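Local coordinates for protein P47 (Clostridium botulinum, PDB 6EKT) that may be part of a progenitor toxin complex that protects botulinum neurotoxin on its way through the host gut, and has a fold like that of tubular lipid-binding proteins, at residues C33-R36 with V37-H41; N401-V404 with D405-N408; V424-N427 with V428-I432; K160-I163 with N164-Q168. One frame throughout, in Å; residues are numbered along the deposited sequence.

How the contacts relate
Contacts 1, 4, 2 and 3 follow one another along the chain in that order. Contact 1 starts helix 35-49, straight after strand 29-34. Contact 3 is the hairpin of strands 421-426 and 430-434. Both reach the same antiparallel six-stranded sheet, though their centres are about 23 Å apart. Contact 2, the start of helix 403-409, touches contact 3. Phe403, Leu406 and Ile407 pack on Ile432, and Phe403 also on Val424. Contact 4, in helix 152-168, stands apart, its centre about 45 Å from that of contact 3. The elongated chain thus brings its early and late parts into one sheet and carries a separate helix-on-sheet layer far off.

Contact 1. Residues C33-R36 with V37-H41; sequences CSKR and VVNKH
This contact is the N-terminal turn of helix 35-49, entered directly from strand 29-34, with Ser34 as the N-cap. The Ser34 hydroxyl sits anti to its own backbone N (chi1 166°). From there OG takes a weak capping bond from Arg36 N at 3.3 Å, well off straight. The same OG is also hydrogen-bonded to Asp206, so it has two partners. The carbonyl of Ser34 starts the helical ladder, since its O accepts from Val38 N at 3.3 Å. The next rung is shorter, with Asn39 N 2.7 Å from Lys35 O.

Just before the turn, the sulfur of Cys33 lies against two valines. SG is 3.9 Å from Val37 CB and 4.0 Å from Val38 CG2. This joins Cys33, near the strand's end, to the first turn of the helix. Val38 is buried and also meets Ile73 of strand 72-74.

Lys35 and Asn39 lie on another side of the turn. Asn39 leans back over the first turn, its CB 3.2 Å from Lys35 O. Its amide does not bond to Lys35. Its OD1 accepts instead from Ile73 N, which ties the helix to strand 72-74. The Lys35 chain leaves its backbone between N and the carbonyl carbon (chi1 72°) and then bends, which carries CD obliquely across the Asn39 amide, 4.0 Å from Asn39 ND2. Its far end reaches toward Asp206 in a long, weak ion pair.

On the exposed flank, Arg36 and Lys40 carry like charges. The nearest charged atoms are Arg36 NH2 and Lys40 NZ, 4.6 Å apart.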
ATOM      1  N   CYS A  33      -0.280   9.262   3.320  1.00 26.47           N
ATOM      2  CA  CYS A  33      -0.214  10.637   2.808  1.00 28.92           C
ATOM      3  C   CYS A  33       0.507  11.532   3.798  1.00 29.38           C
ATOM      4  O   CYS A  33       0.332  11.404   5.018  1.00 28.61           O
ATOM      5  CB  CYS A  33      -1.607  11.207   2.513  1.00 29.65           C
ATOM      6  SG  CYS A  33      -1.620  12.839   1.710  0.98 32.00           S
ATOM      7  N   SER A  34       1.331  12.417   3.247  1.00 31.12           N
ATOM      8  CA  SER A  34       2.082  13.421   3.996  1.00 32.38           C
ATOM      9  C   SER A  34       1.120  14.416   4.656  1.00 32.77           C
ATOM     10  O   SER A  34       0.123  14.826   4.038  1.00 32.34           O
ATOM     11  CB  SER A  34       3.033  14.133   3.018  1.00 34.87           C
ATOM     12  OG  SER A  34       3.575  15.322   3.567  1.00 37.64           O
ATOM     13  N   LYS A  35       1.388  14.767   5.916  1.00 33.08           N
ATOM     14  CA  LYS A  35       0.556  15.745   6.604  1.00 34.95           C
ATOM     15  C   LYS A  35       0.698  17.142   6.002  1.00 36.54           C
ATOM     16  O   LYS A  35      -0.247  17.946   6.068  1.00 37.57           O
ATOM     17  CB  LYS A  35       0.825  15.761   8.115  1.00 35.17           C
ATOM     18  CG  LYS A  35       2.156  16.375   8.513  1.00 37.78           C
ATOM     19  CD  LYS A  35       2.039  17.144   9.815  1.00 38.66           C
ATOM     20  CE  LYS A  35       3.400  17.626  10.299  1.00 41.01           C
ATOM     21  NZ  LYS A  35       3.935  18.712   9.438  1.00 43.92           N
ATOM     22  N   ARG A  36       1.869  17.427   5.429  1.00 37.57           N
ATOM     23  CA  ARG A  36       2.103  18.674   4.686  1.00 40.28           C
ATOM     24  C   ARG A  36       1.035  18.854   3.582  1.00 40.49           C
ATOM     25  O   ARG A  36       0.492  19.945   3.404  1.00 40.13           O
ATOM     26  CB  ARG A  36       3.534  18.704   4.113  1.00 42.28           C
ATOM     27  CG  ARG A  36       3.969  20.060   3.556  1.00 46.13           C
ATOM     28  CD  ARG A  36       5.481  20.195   3.403  1.00 48.43           C
ATOM     29  NE  ARG A  36       6.037  19.191   2.491  1.00 50.89           N
ATOM     30  CZ  ARG A  36       6.136  19.296   1.162  1.00 52.52           C
ATOM     31  NH1 ARG A  36       6.646  18.281   0.480  1.00 53.17           N
ATOM     32  NH2 ARG A  36       5.735  20.381   0.502  1.00 54.25           N
ATOM     33  N   VAL A  37       0.717  17.762   2.880  1.00 38.72           N
ATOM     34  CA  VAL A  37      -0.330  17.770   1.854  1.00 38.20           C
ATOM     35  C   VAL A  37      -1.705  17.988   2.488  1.00 37.22           C
ATOM     36  O   VAL A  37      -2.464  18.841   2.024  1.00 38.94           O
ATOM     37  CB  VAL A  37      -0.309  16.466   1.010  1.00 37.62           C
ATOM     38  CG1 VAL A  37      -1.459  16.440   0.005  1.00 38.44           C
ATOM     39  CG2 VAL A  37       1.030  16.323   0.302  1.00 37.98           C
ATOM     40  N   VAL A  38      -2.014  17.234   3.552  1.00 34.39           N
ATOM     41  CA  VAL A  38      -3.322  17.339   4.203  1.00 33.74           C
ATOM     42  C   VAL A  38      -3.546  18.755   4.762  1.00 34.14           C
ATOM     43  O   VAL A  38      -4.636  19.306   4.631  1.00 34.38           O
ATOM     44  CB  VAL A  38      -3.529  16.264   5.297  1.00 32.06           C
ATOM     45  CG1 VAL A  38      -4.865  16.443   5.998  1.00 31.25           C
ATOM     46  CG2 VAL A  38      -3.482  14.866   4.671  1.00 30.93           C
ATOM     47  N   ASN A  39      -2.500  19.318   5.363  1.00 34.38           N
ATOM     48  CA  ASN A  39      -2.541  20.632   5.992  1.00 36.01           C
ATOM     49  C   ASN A  39      -2.925  21.730   5.016  1.00 38.69           C
ATOM     50  O   ASN A  39      -3.649  22.668   5.383  1.00 39.62           O
ATOM     51  CB  ASN A  39      -1.215  20.944   6.686  1.00 35.55           C
ATOM     52  CG  ASN A  39      -1.204  20.488   8.141  1.00 34.28           C
ATOM     53  OD1 ASN A  39      -2.257  20.261   8.735  1.00 33.45           O
ATOM     54  ND2 ASN A  39      -0.018  20.383   8.722  1.00 33.81           N
ATOM     55  N   LYS A  40      -2.470  21.581   3.774  1.00 40.48           N
ATOM     56  CA  LYS A  40      -2.814  22.504   2.688  1.00 43.74           C
ATOM     57  C   LYS A  40      -4.318  22.540   2.469  1.00 43.77           C
ATOM     58  O   LYS A  40      -4.913  23.619   2.418  1.00 45.36           O
ATOM     59  CB  LYS A  40      -2.088  22.126   1.393  1.00 46.24           C
ATOM     60  CG  LYS A  40      -0.734  22.807   1.233  1.00 49.88           C
ATOM     61  CD  LYS A  40      -0.067  22.509  -0.109  1.00 52.90           C
ATOM     62  CE  LYS A  40       1.449  22.630   0.038  1.00 54.72           C
ATOM     63  NZ  LYS A  40       2.169  22.655  -1.270  1.00 57.32           N
ATOM     64  N   HIS A  41      -4.925  21.361   2.377  1.00 42.21           N
ATOM     65  CA  HIS A  41      -6.361  21.242   2.173  1.00 42.72           C
ATOM     66  C   HIS A  41      -7.189  21.583   3.417  1.00 42.64           C
ATOM     67  O   HIS A  41      -8.271  22.173   3.301  1.00 43.08           O
ATOM     68  CB  HIS A  41      -6.699  19.855   1.667  1.00 42.75           C
ATOM     69  CG  HIS A  41      -6.069  19.529   0.347  1.00 44.21           C
ATOM     70  ND1 HIS A  41      -5.208  18.462   0.179  1.00 44.19           N
ATOM     71  CD2 HIS A  41      -6.174  20.124  -0.866  1.00 45.82           C
ATOM     72  CE1 HIS A  41      -4.815  18.411  -1.083  1.00 44.70           C
ATOM     73  NE2 HIS A  41      -5.385  19.408  -1.737  1.00 46.63           N
TER

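Contact 2. Residues N401-V404 with D405-N408; sequences NNFV and DLIN
Leu406 lies across the side chain of Asn402, one turn earlier at the start of helix 403-409. Its CB sits 3.6 Å from Phe403 O. CG comes next, 3.6 Å from Asn402 OD1 and close to the Asn402 carbonyl as well. Of the two methyls, CD1 comes near OD1 of the amide, while CD2 reaches both OD1 and ND2, 3.6 Å from Asn402 ND2. Asn402 reaches this place because its CG stands between the backbone N and the carbonyl carbon (chi1 64°). The leucine approaches the amide at a slant. Asn402 holds the N-cap position, but its side chain makes no capping bond.

CD1 of Leu406 also lies at the edge of the Phe403 ring, near its plane, with 4.4 Å between Leu406 CD1 and Phe403 CD1. One face of that ring is covered by Asn401 CA. Beyond the two segments, Phe403 and Leu406 both pack on Ile432 and on Met251 of helix 244-252.

On another side of the helix, Val404 and Asn408 run side by side. Val404 CG1 is 3.5 Å from Asn408 ND2. The amide of Asn408 is turned to other duties, its OD1 accepting from Ile418 N.

The backbone begins its ladder with Leu406 N bonded to Asn402 O at 2.9 Å, in the carbonyl plane. Just before it, Asn401 OD1 accepts from Phe403 N at 3.2 Å, in a nearly straight bond (173°). Asn401 ND2 bonds to Lys351 O. The side chain of Asn401 thus closes an Asx turn that leads the chain into the short helix.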
ATOM      1  N   ASN A 401       1.685  -1.849 -16.236  1.00 35.61           N
ATOM      2  CA  ASN A 401       1.762  -0.630 -15.464  1.00 36.16           C
ATOM      3  C   ASN A 401       0.370   0.001 -15.390  1.00 36.34           C
ATOM      4  O   ASN A 401      -0.020   0.726 -16.305  1.00 37.75           O
ATOM      5  CB  ASN A 401       2.813   0.335 -16.057  1.00 37.98           C
ATOM      6  CG  ASN A 401       2.917   1.655 -15.284  1.00 39.10           C
ATOM      7  OD1 ASN A 401       1.993   2.058 -14.582  1.00 40.03           O
ATOM      8  ND2 ASN A 401       4.044   2.341 -15.431  1.00 39.99           N
ATOM      9  N   ASN A 402      -0.377  -0.307 -14.326  1.00 35.24           N
ATOM     10  CA  ASN A 402      -1.634   0.406 -13.997  1.00 35.71           C
ATOM     11  C   ASN A 402      -1.506   1.139 -12.648  1.00 34.77           C
ATOM     12  O   ASN A 402      -2.476   1.233 -11.887  1.00 34.82           O
ATOM     13  CB  ASN A 402      -2.826  -0.568 -13.962  1.00 35.20           C
ATOM     14  CG  ASN A 402      -2.708  -1.612 -12.854  1.00 34.56           C
ATOM     15  OD1 ASN A 402      -1.642  -1.804 -12.265  1.00 33.41           O
ATOM     16  ND2 ASN A 402      -3.815  -2.280 -12.555  1.00 34.58           N
ATOM     17  N   PHE A 403      -0.314   1.666 -12.382  1.00 33.97           N
ATOM     18  CA  PHE A 403       0.076   2.087 -11.027  1.00 32.85           C
ATOM     19  C   PHE A 403      -0.669   3.343 -10.567  1.00 33.41           C
ATOM     20  O   PHE A 403      -1.040   3.448  -9.385  1.00 31.89           O
ATOM     21  CB  PHE A 403       1.600   2.258 -10.941  1.00 32.62           C
ATOM     22  CG  PHE A 403       2.393   1.016 -11.371  1.00 32.28           C
ATOM     23  CD1 PHE A 403       1.919  -0.278 -11.098  1.00 31.01           C
ATOM     24  CD2 PHE A 403       3.631   1.151 -12.013  1.00 32.72           C
ATOM     25  CE1 PHE A 403       2.641  -1.407 -11.482  1.00 30.17           C
ATOM     26  CE2 PHE A 403       4.365   0.021 -12.390  1.00 32.67           C
ATOM     27  CZ  PHE A 403       3.867  -1.256 -12.118  1.00 31.02           C
ATOM     28  N   VAL A 404      -0.906   4.267 -11.502  1.00 34.67           N
ATOM     29  CA  VAL A 404      -1.751   5.450 -11.215  1.00 36.81           C
ATOM     30  C   VAL A 404      -3.147   4.977 -10.798  1.00 36.80           C
ATOM     31  O   VAL A 404      -3.673   5.446  -9.784  1.00 36.38           O
ATOM     32  CB  VAL A 404      -1.803   6.467 -12.395  1.00 38.70           C
ATOM     33  CG1 VAL A 404      -2.861   7.540 -12.168  1.00 40.59           C
ATOM     34  CG2 VAL A 404      -0.446   7.125 -12.594  1.00 39.26           C
ATOM     35  N   ASP A 405      -3.727   4.047 -11.571  1.00 36.50           N
ATOM     36  CA  ASP A 405      -5.027   3.454 -11.223  1.00 37.10           C
ATOM     37  C   ASP A 405      -5.026   2.772  -9.855  1.00 34.96           C
ATOM     38  O   ASP A 405      -5.970   2.955  -9.078  1.00 34.68           O
ATOM     39  CB  ASP A 405      -5.533   2.476 -12.291  1.00 38.65           C
ATOM     40  CG  ASP A 405      -5.843   3.153 -13.618  1.00 41.51           C
ATOM     41  OD1 ASP A 405      -6.001   4.391 -13.686  1.00 43.70           O
ATOM     42  OD2 ASP A 405      -5.913   2.427 -14.622  1.00 43.32           O
ATOM     43  N   LEU A 406      -3.971   2.011  -9.553  1.00 33.82           N
ATOM     44  CA  LEU A 406      -3.859   1.380  -8.233  1.00 32.29           C
ATOM     45  C   LEU A 406      -3.897   2.413  -7.118  1.00 32.31           C
ATOM     46  O   LEU A 406      -4.658   2.279  -6.149  1.00 31.62           O
ATOM     47  CB  LEU A 406      -2.599   0.493  -8.104  1.00 31.68           C
ATOM     48  CG  LEU A 406      -2.499  -0.760  -8.981  1.00 32.01           C
ATOM     49  CD1 LEU A 406      -1.328  -1.618  -8.532  1.00 30.49           C
ATOM     50  CD2 LEU A 406      -3.775  -1.599  -8.996  1.00 32.40           C
ATOM     51  N   ILE A 407      -3.111   3.473  -7.278  1.00 32.78           N
ATOM     52  CA  ILE A 407      -2.993   4.455  -6.206  1.00 33.29           C
ATOM     53  C   ILE A 407      -4.283   5.307  -6.086  1.00 33.36           C
ATOM     54  O   ILE A 407      -4.546   5.871  -5.030  1.00 31.64           O
ATOM     55  CB  ILE A 407      -1.634   5.216  -6.282  1.00 34.69           C
ATOM     56  CG1 ILE A 407      -1.181   5.695  -4.886  1.00 36.97           C
ATOM     57  CG2 ILE A 407      -1.664   6.276  -7.368  1.00 36.44           C
ATOM     58  CD1 ILE A 407       0.262   6.182  -4.814  1.00 37.84           C
ATOM     59  N   ASN A 408      -5.105   5.311  -7.151  1.00 33.69           N
ATOM     60  CA  ASN A 408      -6.409   5.994  -7.167  1.00 34.47           C
ATOM     61  C   ASN A 408      -7.628   5.110  -6.903  1.00 33.97           C
ATOM     62  O   ASN A 408      -8.724   5.626  -6.747  1.00 34.54           O
ATOM     63  CB  ASN A 408      -6.620   6.729  -8.497  1.00 35.81           C
ATOM     64  CG  ASN A 408      -5.747   7.949  -8.622  1.00 36.49           C
ATOM     65  OD1 ASN A 408      -5.451   8.630  -7.637  1.00 36.38           O
ATOM     66  ND2 ASN A 408      -5.309   8.222  -9.828  1.00 37.55           N
TER

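Contact 3. Residues V424-N427 with V428-I432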
ATOM      1  N   VAL A 424       8.565   3.381  -8.069  1.00 34.65           N
ATOM      2  CA  VAL A 424       7.969   2.053  -7.957  1.00 33.27           C
ATOM      3  C   VAL A 424       9.104   1.153  -7.498  1.00 32.95           C
ATOM      4  O   VAL A 424      10.127   1.035  -8.186  1.00 34.00           O
ATOM      5  CB  VAL A 424       7.395   1.560  -9.308  1.00 34.10           C
ATOM      6  CG1 VAL A 424       6.856   0.151  -9.189  1.00 33.02           C
ATOM      7  CG2 VAL A 424       6.297   2.494  -9.814  1.00 34.61           C
ATOM      8  N   THR A 425       8.909   0.511  -6.348  1.00 31.40           N
ATOM      9  CA  THR A 425       9.944  -0.292  -5.711  1.00 30.93           C
ATOM     10  C   THR A 425       9.406  -1.674  -5.349  1.00 28.59           C
ATOM     11  O   THR A 425       8.323  -1.790  -4.774  1.00 27.77           O
ATOM     12  CB  THR A 425      10.451   0.432  -4.427  1.00 32.81           C
ATOM     13  OG1 THR A 425      11.007   1.697  -4.798  1.00 36.35           O
ATOM     14  CG2 THR A 425      11.543  -0.374  -3.707  1.00 33.74           C
ATOM     15  N   LEU A 426      10.183  -2.715  -5.654  1.00 27.15           N
ATOM     16  CA  LEU A 426       9.952  -4.018  -5.060  1.00 25.60           C
ATOM     17  C   LEU A 426      10.969  -4.297  -3.969  1.00 25.82           C
ATOM     18  O   LEU A 426      12.150  -4.336  -4.241  1.00 25.64           O
ATOM     19  CB  LEU A 426       9.982  -5.130  -6.128  1.00 24.32           C
ATOM     20  CG  LEU A 426       9.721  -6.554  -5.634  1.00 23.56           C
ATOM     21  CD1 LEU A 426       8.310  -6.669  -5.067  1.00 23.30           C
ATOM     22  CD2 LEU A 426       9.974  -7.561  -6.778  1.00 23.61           C
ATOM     23  N   ASN A 427      10.501  -4.490  -2.736  1.00 25.69           N
ATOM     24  CA  ASN A 427      11.375  -4.880  -1.640  1.00 26.34           C
ATOM     25  C   ASN A 427      10.562  -5.696  -0.643  1.00 25.85           C
ATOM     26  O   ASN A 427      10.155  -5.185   0.409  1.00 26.43           O
ATOM     27  CB  ASN A 427      12.014  -3.657  -0.969  1.00 26.52           C
ATOM     28  CG  ASN A 427      13.138  -4.034  -0.034  1.00 27.88           C
ATOM     29  OD1 ASN A 427      13.542  -5.189   0.020  1.00 27.83           O
ATOM     30  ND2 ASN A 427      13.664  -3.053   0.703  1.00 29.23           N
ATOM     31  N   VAL A 428      10.332  -6.963  -0.997  1.00 24.54           N
ATOM     32  CA  VAL A 428       9.411  -7.883  -0.291  1.00 23.97           C
ATOM     33  C   VAL A 428       7.960  -7.482  -0.585  1.00 24.23           C
ATOM     34  O   VAL A 428       7.261  -8.185  -1.338  1.00 24.26           O
ATOM     35  CB  VAL A 428       9.695  -8.072   1.230  1.00 24.35           C
ATOM     36  CG1 VAL A 428       8.840  -9.216   1.772  1.00 25.21           C
ATOM     37  CG2 VAL A 428      11.164  -8.363   1.478  1.00 24.00           C
ATOM     38  N   GLY A 429       7.528  -6.346  -0.028  1.00 23.62           N
ATOM     39  CA  GLY A 429       6.305  -5.691  -0.495  1.00 22.97           C
ATOM     40  C   GLY A 429       6.557  -4.862  -1.748  1.00 23.31           C
ATOM     41  O   GLY A 429       7.701  -4.581  -2.112  1.00 23.28           O
ATOM     42  N   PHE A 430       5.478  -4.454  -2.388  1.00 23.17           N
ATOM     43  CA  PHE A 430       5.556  -3.647  -3.597  1.00 24.54           C
ATOM     44  C   PHE A 430       5.044  -2.233  -3.309  1.00 25.11           C
ATOM     45  O   PHE A 430       3.897  -2.063  -2.886  1.00 24.71           O
ATOM     46  CB  PHE A 430       4.751  -4.342  -4.712  1.00 25.74           C
ATOM     47  CG  PHE A 430       4.950  -3.761  -6.081  1.00 27.12           C
ATOM     48  CD1 PHE A 430       6.155  -3.955  -6.779  1.00 28.00           C
ATOM     49  CD2 PHE A 430       3.920  -3.054  -6.708  1.00 28.39           C
ATOM     50  CE1 PHE A 430       6.325  -3.430  -8.060  1.00 29.00           C
ATOM     51  CE2 PHE A 430       4.085  -2.534  -7.997  1.00 29.57           C
ATOM     52  CZ  PHE A 430       5.286  -2.727  -8.673  1.00 29.63           C
ATOM     53  N   CYS A 431       5.885  -1.229  -3.560  1.00 25.48           N
ATOM     54  CA  CYS A 431       5.580   0.141  -3.118  1.00 26.71           C
ATOM     55  C   CYS A 431       5.497   1.092  -4.295  1.00 27.26           C
ATOM     56  O   CYS A 431       6.440   1.200  -5.079  1.00 28.95           O
ATOM     57  CB  CYS A 431       6.603   0.621  -2.096  1.00 26.29           C
ATOM     58  SG  CYS A 431       6.278   2.285  -1.467  1.00 27.42           S
ATOM     59  N   ILE A 432       4.348   1.739  -4.416  1.00 27.17           N
ATOM     60  CA  ILE A 432       4.089   2.743  -5.450  1.00 28.77           C
ATOM     61  C   ILE A 432       4.003   4.093  -4.725  1.00 28.81           C
ATOM     62  O   ILE A 432       3.257   4.215  -3.766  1.00 28.31           O
ATOM     63  CB  ILE A 432       2.769   2.442  -6.204  1.00 28.90           C
ATOM     64  CG1 ILE A 432       2.873   1.098  -6.962  1.00 29.52           C
ATOM     65  CG2 ILE A 432       2.408   3.584  -7.156  1.00 30.97           C
ATOM     66  CD1 ILE A 432       1.537   0.519  -7.417  1.00 29.91           C
TER
HETATM   67  O   HOH W   1       8.491   3.215  -4.557  1.00 35.65           O
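Phe430 meets Val424 and Leu426 on one face of a beta hairpin whose two strands, 421-426 and 430-434, run antiparallel. The ring of Phe430 carries most of this contact. Its CG stands anti to the backbone N (chi1 -169°), and the ring lies between the two side chains of the partner strand. Val424 CG1 presses on the ring tip, 3.3 Å from Phe430 CZ, which is tight packing. It comes in obliquely. Leu426 CD1 instead sits at the ring edge, 3.9 Å from Phe430 CD1, and the two side chains cross at about a right angle.

The backbone sets this register. Thr425 and Cys431 form the hydrogen-bonded pair, with Thr425 N 2.9 Å from Cys431 O and Cys431 N 2.8 Å from Thr425 O. Val424 with Ile432 and Leu426 with Phe430 are the non-hydrogen-bonded pairs on either side. The hairpin then closes sharply. Asn427 N donates to Gly429 O at 2.9 Å, while Gly429 N returns a weak bond to Asn427 O. Between them Val428 has a positive phi (73°, with psi -71°), so a classic gamma turn reverses the chain.

Further out, Phe430 stacks with Phe247 of helix 244-252, which also touches Leu426. Phe344 of strand 329-347 packs on Val424 and Leu426. Strand 430-434 continues into the sheet through strand 238-242, by backbone bonds of Phe430 and Ile432.

Thr425 and Cys431 turn to the other face. There a water bridges the strands, 2.9 Å from Thr425 OG1 and donating to Cys431 O at 2.9 Å.

Contact 4. Residues K160-I163 with N164-Q168; sequences KLLI and NAFIQ
Leu162 and Phe166 form the tightly packed side of this helical turn, near the end of helix 152-168 in the N-terminal domain that resembles OrfX2. Leu162 CG lies 3.8 Å from Phe166 CE1, and its CD2 is beside Phe166 CD1. The ring edge also rests on the backbone, with Phe166 CD1 3.2 Å from Leu162 O. Leu109 of strand 108-118 touches both side chains, and Phe53 meets the Phe166 ring in a T-shaped stack. Ala165, small and buried, fits against Tyr55 and Met66.

Ile163 and Ile167 are partly exposed but still pack closely. They lie side by side, pointing the same way, with CG2 of Ile163 3.6 Å from CD1 of Ile167. Their outer partners are on strand 124-141.

The solvent side rests on Lys160 and Asn164, also partly exposed, which make a polar link one turn apart. Lys160 bends at chi2 (-102°), which curls CD, CE and NZ round the amide oxygen. NZ donates to Asn164 OD1 at 2.7 Å, in the carbonyl plane. Gln62 OE1 is a second partner of NZ. One bond stays within the helix and the other ties it to strand 62-68; both acceptors are neutral amide oxygens.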
ATOM      1  N   LYS A 160     -13.226  23.871  29.737  1.00 29.23           N
ATOM      2  CA  LYS A 160     -14.594  23.386  29.780  1.00 30.36           C
ATOM      3  C   LYS A 160     -15.411  23.930  28.608  1.00 30.71           C
ATOM      4  O   LYS A 160     -16.078  23.157  27.922  1.00 30.68           O
ATOM      5  CB  LYS A 160     -15.243  23.729  31.123  1.00 31.30           C
ATOM      6  CG  LYS A 160     -16.638  23.157  31.303  1.00 33.05           C
ATOM      7  CD  LYS A 160     -17.704  24.230  31.082  1.00 34.45           C
ATOM      8  CE  LYS A 160     -19.084  23.740  31.492  1.00 35.41           C
ATOM      9  NZ  LYS A 160     -20.141  24.505  30.760  1.00 36.16           N
ATOM     10  N   LEU A 161     -15.345  25.242  28.384  1.00 30.72           N
ATOM     11  CA  LEU A 161     -16.158  25.885  27.345  1.00 32.44           C
ATOM     12  C   LEU A 161     -15.683  25.567  25.925  1.00 32.73           C
ATOM     13  O   LEU A 161     -16.500  25.555  25.002  1.00 33.92           O
ATOM     14  CB  LEU A 161     -16.249  27.401  27.561  1.00 33.47           C
ATOM     15  CG  LEU A 161     -17.085  27.834  28.773  1.00 33.75           C
ATOM     16  CD1 LEU A 161     -16.844  29.300  29.102  1.00 34.71           C
ATOM     17  CD2 LEU A 161     -18.567  27.595  28.484  1.00 35.11           C
ATOM     18  N   LEU A 162     -14.384  25.329  25.756  1.00 31.95           N
ATOM     19  CA  LEU A 162     -13.853  24.885  24.457  1.00 33.56           C
ATOM     20  C   LEU A 162     -14.477  23.566  24.026  1.00 33.35           C
ATOM     21  O   LEU A 162     -14.888  23.413  22.883  1.00 34.27           O
ATOM     22  CB  LEU A 162     -12.319  24.770  24.446  1.00 32.87           C
ATOM     23  CG  LEU A 162     -11.737  24.348  23.070  1.00 33.65           C
ATOM     24  CD1 LEU A 162     -10.512  25.157  22.667  1.00 33.79           C
ATOM     25  CD2 LEU A 162     -11.435  22.850  23.000  1.00 32.00           C
ATOM     26  N   ILE A 163     -14.529  22.615  24.948  1.00 33.47           N
ATOM     27  CA  ILE A 163     -15.094  21.308  24.644  1.00 33.55           C
ATOM     28  C   ILE A 163     -16.591  21.454  24.349  1.00 33.61           C
ATOM     29  O   ILE A 163     -17.092  20.865  23.386  1.00 33.23           O
ATOM     30  CB  ILE A 163     -14.812  20.319  25.784  1.00 32.93           C
ATOM     31  CG1 ILE A 163     -13.300  20.123  25.906  1.00 33.23           C
ATOM     32  CG2 ILE A 163     -15.507  18.986  25.542  1.00 33.37           C
ATOM     33  CD1 ILE A 163     -12.870  19.247  27.068  1.00 33.87           C
ATOM     34  N   ASN A 164     -17.283  22.256  25.169  1.00 34.25           N
ATOM     35  CA  ASN A 164     -18.700  22.538  24.951  1.00 34.93           C
ATOM     36  C   ASN A 164     -18.910  23.011  23.530  1.00 34.99           C
ATOM     37  O   ASN A 164     -19.776  22.481  22.823  1.00 35.46           O
ATOM     38  CB  ASN A 164     -19.214  23.625  25.896  1.00 35.56           C
ATOM     39  CG  ASN A 164     -19.650  23.097  27.244  1.00 36.48           C
ATOM     40  OD1 ASN A 164     -19.464  23.774  28.245  1.00 34.98           O
ATOM     41  ND2 ASN A 164     -20.253  21.914  27.279  1.00 37.44           N
ATOM     42  N   ALA A 165     -18.101  23.993  23.122  1.00 34.38           N
ATOM     43  CA  ALA A 165     -18.229  24.605  21.812  1.00 35.22           C
ATOM     44  C   ALA A 165     -17.915  23.617  20.664  1.00 35.01           C
ATOM     45  O   ALA A 165     -18.656  23.553  19.672  1.00 35.11           O
ATOM     46  CB  ALA A 165     -17.376  25.866  21.725  1.00 34.97           C
ATOM     47  N   PHE A 166     -16.861  22.818  20.818  1.00 34.44           N
ATOM     48  CA  PHE A 166     -16.532  21.817  19.786  1.00 35.38           C
ATOM     49  C   PHE A 166     -17.654  20.806  19.584  1.00 36.45           C
ATOM     50  O   PHE A 166     -18.141  20.645  18.461  1.00 37.73           O
ATOM     51  CB  PHE A 166     -15.182  21.126  20.065  1.00 33.87           C
ATOM     52  CG  PHE A 166     -13.999  21.875  19.514  1.00 33.89           C
ATOM     53  CD1 PHE A 166     -13.696  23.166  19.954  1.00 34.46           C
ATOM     54  CD2 PHE A 166     -13.181  21.293  18.542  1.00 33.73           C
ATOM     55  CE1 PHE A 166     -12.610  23.869  19.437  1.00 34.89           C
ATOM     56  CE2 PHE A 166     -12.100  21.992  18.011  1.00 33.92           C
ATOM     57  CZ  PHE A 166     -11.808  23.275  18.465  1.00 35.07           C
ATOM     58  N   ILE A 167     -18.096  20.170  20.668  1.00 36.94           N
ATOM     59  CA  ILE A 167     -19.146  19.150  20.582  1.00 38.71           C
ATOM     60  C   ILE A 167     -20.440  19.746  20.009  1.00 40.81           C
ATOM     61  O   ILE A 167     -21.031  19.162  19.089  1.00 40.77           O
ATOM     62  CB  ILE A 167     -19.362  18.382  21.907  1.00 38.95           C
ATOM     63  CG1 ILE A 167     -18.154  17.473  22.179  1.00 38.19           C
ATOM     64  CG2 ILE A 167     -20.651  17.554  21.873  1.00 39.64           C
ATOM     65  CD1 ILE A 167     -17.952  17.120  23.638  1.00 38.33           C
ATOM     66  N   GLN A 168     -20.843  20.921  20.492  1.00 41.54           N
ATOM     67  CA  GLN A 168     -22.073  21.529  19.988  1.00 45.08           C
ATOM     68  C   GLN A 168     -22.000  21.930  18.501  1.00 45.22           C
ATOM     69  O   GLN A 168     -23.025  21.959  17.828  1.00 48.26           O
ATOM     70  CB  GLN A 168     -22.534  22.695  20.872  1.00 47.53           C
ATOM     71  CG  GLN A 168     -24.008  23.034  20.691  1.00 52.07           C
ATOM     72  CD  GLN A 168     -24.330  24.411  21.188  1.00 55.06           C
ATOM     73  OE1 GLN A 168     -23.995  25.404  20.546  1.00 58.60           O
ATOM     74  NE2 GLN A 168     -24.979  24.488  22.341  1.00 56.92           N
TER